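Protein Rv1364c/MT1410 (PDB 3KE6) probably acts as a multidomain regulator of sigma-factor activity, joining a manganese-binding PP2C-type phosphatase domain of the RsbU kind to an RsbW-like anti-sigma-factor kinase domain. Local coordinates at residues A153-P158 with E204-A209. Residues are numbered along the deposited sequence; the frame is centred on the assembly and turned at random.
Sequences ARYVEP and EFADLA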
loop_
_atom_site.group_PDB
_atom_site.type_symbol
_atom_site.label_atom_id
_atom_site.label_comp_id
_atom_site.label_asym_id
_atom_site.label_seq_id
_atom_site.Cartn_x
_atom_site.Cartn_y
_atom_site.Cartn_z
ATOM N N ALA A 153 7.540 -16.280 13.443
ATOM C CA ALA A 153 7.825 -14.873 13.628
ATOM C C ALA A 153 9.235 -14.791 14.174
ATOM O O ALA A 153 9.742 -15.760 14.712
ATOM C CB ALA A 153 6.832 -14.242 14.582
ATOM N N ARG A 154 9.877 -13.653 13.980
ATOM C CA ARG A 154 11.150 -13.333 14.604
ATOM C C ARG A 154 11.451 -11.923 14.187
ATOM O O ARG A 154 11.090 -11.512 13.088
ATOM C CB ARG A 154 12.289 -14.254 14.155
ATOM C CG ARG A 154 12.818 -13.987 12.766
ATOM C CD ARG A 154 13.677 -15.132 12.244
ATOM N NE ARG A 154 14.188 -14.811 10.909
ATOM C CZ ARG A 154 15.267 -14.061 10.667
ATOM N NH1 ARG A 154 15.998 -13.550 11.666
ATOM N NH2 ARG A 154 15.628 -13.822 9.410
ATOM N N TYR A 155 12.103 -11.180 15.058
ATOM C CA TYR A 155 12.489 -9.831 14.740
ATOM C C TYR A 155 13.696 -9.857 13.832
ATOM O O TYR A 155 14.593 -10.671 14.007
ATOM C CB TYR A 155 12.779 -9.052 16.031
ATOM C CG TYR A 155 11.508 -8.796 16.796
ATOM C CD1 TYR A 155 11.152 -9.579 17.890
ATOM C CD2 TYR A 155 10.621 -7.796 16.379
ATOM C CE1 TYR A 155 9.962 -9.355 18.567
ATOM C CE2 TYR A 155 9.440 -7.562 17.045
ATOM C CZ TYR A 155 9.107 -8.341 18.133
ATOM O OH TYR A 155 7.917 -8.090 18.776
ATOM N N VAL A 156 13.698 -8.980 12.839
ATOM C CA VAL A 156 14.888 -8.737 12.037
ATOM C C VAL A 156 15.863 -7.990 12.922
ATOM O O VAL A 156 15.452 -7.387 13.907
ATOM C CB VAL A 156 14.580 -7.907 10.768
ATOM C CG1 VAL A 156 13.701 -8.696 9.807
ATOM C CG2 VAL A 156 13.926 -6.602 11.125
ATOM N N GLU A 157 17.145 -8.038 12.579
ATOM C CA GLU A 157 18.190 -7.384 13.380
ATOM C C GLU A 157 18.179 -5.858 13.197
ATOM O O GLU A 157 17.995 -5.378 12.080
ATOM C CB GLU A 157 19.571 -7.911 12.977
ATOM C CG GLU A 157 19.752 -9.432 13.081
ATOM C CD GLU A 157 20.111 -9.902 14.478
ATOM O OE1 GLU A 157 19.389 -9.550 15.436
ATOM O OE2 GLU A 157 21.115 -10.636 14.611
ATOM N N PRO A 158 18.400 -5.091 14.288
ATOM C CA PRO A 158 18.575 -3.640 14.141
ATOM C C PRO A 158 19.786 -3.300 13.266
ATOM O O PRO A 158 20.814 -3.969 13.343
ATOM C CB PRO A 158 18.800 -3.144 15.575
ATOM C CG PRO A 158 18.369 -4.254 16.462
ATOM C CD PRO A 158 18.525 -5.523 15.693
ATOM N N GLU A 204 5.335 -11.119 23.014
ATOM C CA GLU A 204 3.914 -11.435 22.881
ATOM C C GLU A 204 3.424 -11.072 21.487
ATOM O O GLU A 204 2.637 -11.797 20.872
ATOM C CB GLU A 204 3.095 -10.686 23.933
ATOM C CG GLU A 204 1.665 -11.210 24.068
ATOM C CD GLU A 204 0.804 -10.386 25.016
ATOM O OE1 GLU A 204 1.343 -9.885 26.045
ATOM O OE2 GLU A 204 -0.416 -10.259 24.724
ATOM N N PHE A 205 3.881 -9.924 21.009
ATOM C CA PHE A 205 3.630 -9.481 19.655
ATOM C C PHE A 205 4.124 -10.555 18.677
ATOM O O PHE A 205 3.365 -11.007 17.827
ATOM C CB PHE A 205 4.310 -8.110 19.461
ATOM C CG PHE A 205 4.265 -7.561 18.056
ATOM C CD1 PHE A 205 3.249 -7.898 17.162
ATOM C CD2 PHE A 205 5.243 -6.667 17.642
ATOM C CE1 PHE A 205 3.235 -7.376 15.868
ATOM C CE2 PHE A 205 5.236 -6.130 16.359
ATOM C CZ PHE A 205 4.232 -6.480 15.472
ATOM N N ALA A 206 5.373 -10.988 18.820
ATOM C CA ALA A 206 5.936 -12.039 17.953
ATOM C C ALA A 206 5.115 -13.335 17.967
ATOM O O ALA A 206 4.725 -13.823 16.915
ATOM C CB ALA A 206 7.387 -12.333 18.339
ATOM N N ASP A 207 4.857 -13.877 19.157
ATOM C CA ASP A 207 4.122 -15.147 19.300
ATOM C C ASP A 207 2.721 -15.077 18.712
ATOM O O ASP A 207 2.253 -16.038 18.116
ATOM C CB ASP A 207 4.014 -15.580 20.783
ATOM C CG ASP A 207 5.357 -15.976 21.389
ATOM O OD1 ASP A 207 6.404 -15.604 20.816
ATOM O OD2 ASP A 207 5.367 -16.648 22.454
ATOM N N LEU A 208 2.057 -13.945 18.910
ATOM C CA LEU A 208 0.682 -13.747 18.455
ATOM C C LEU A 208 0.624 -13.658 16.934
ATOM O O LEU A 208 -0.231 -14.268 16.298
ATOM C CB LEU A 208 0.109 -12.473 19.081
ATOM C CG LEU A 208 -1.388 -12.180 18.977
ATOM C CD1 LEU A 208 -2.245 -13.402 19.320
ATOM C CD2 LEU A 208 -1.721 -11.000 19.904
ATOM N N ALA A 209 1.548 -12.897 16.359
ATOM C CA ALA A 209 1.699 -12.848 14.918
ATOM C C ALA A 209 1.893 -14.262 14.363
ATOM O O ALA A 209 1.322 -14.614 13.329
ATOM C CB ALA A 209 2.864 -11.944 14.534
#
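Tyr155 and Ala153 carry the contact from the strand side, and Phe205 and Ala206 receive them on the helix. The contact between the segments is largely apolar and small, burying 213 Å² over both sides. Tyr155 CE1 lies 3.9 Å from Ala206 CB, which meets the ring obliquely. Two methyl groups also face each other, with Ala153 CB 4.3 Å from Ala206 CB. Ala153 CB lies beside the helix backbone as well, near Ala206 O.

The two aromatic rings are not stacked. Phe205 CD2 comes to the hydroxyl edge of the Tyr155 ring, close to its plane, and lies 4.2 Å from Tyr155 CZ. From the Phe205 side the hydroxyl arrives at a slant. Tyr155 has CG anti to its carbonyl carbon (chi1 -70°), which sends the ring from the strand across to the helix. With CG anti to its backbone N (chi1 174°), the Phe205 ring reaches Tyr186, which it meets edge-to-face, and packs on Leu145, Leu184 and Leu239.

The polar end of Tyr155 is held from just before the segment 204-209. Its OH hydrogen-bonds to Thr202 O, in the same helix.

Strand 153-155 pairs antiparallel with strand 145-147, and helix 198-212 packs across strands 153-155, 145-147 and 182-186. The axes of the short segments run roughly antiparallel, at 149°, and come within 7.5 Å. This is packing within the phosphatase domain, with the Phe205 side chain about 14 Å from a bound manganese ion. The alanine methyls allow a close approach, while the tyrosine spans to the helix and gains both apolar contact and a polar tie, which should restrain its ring.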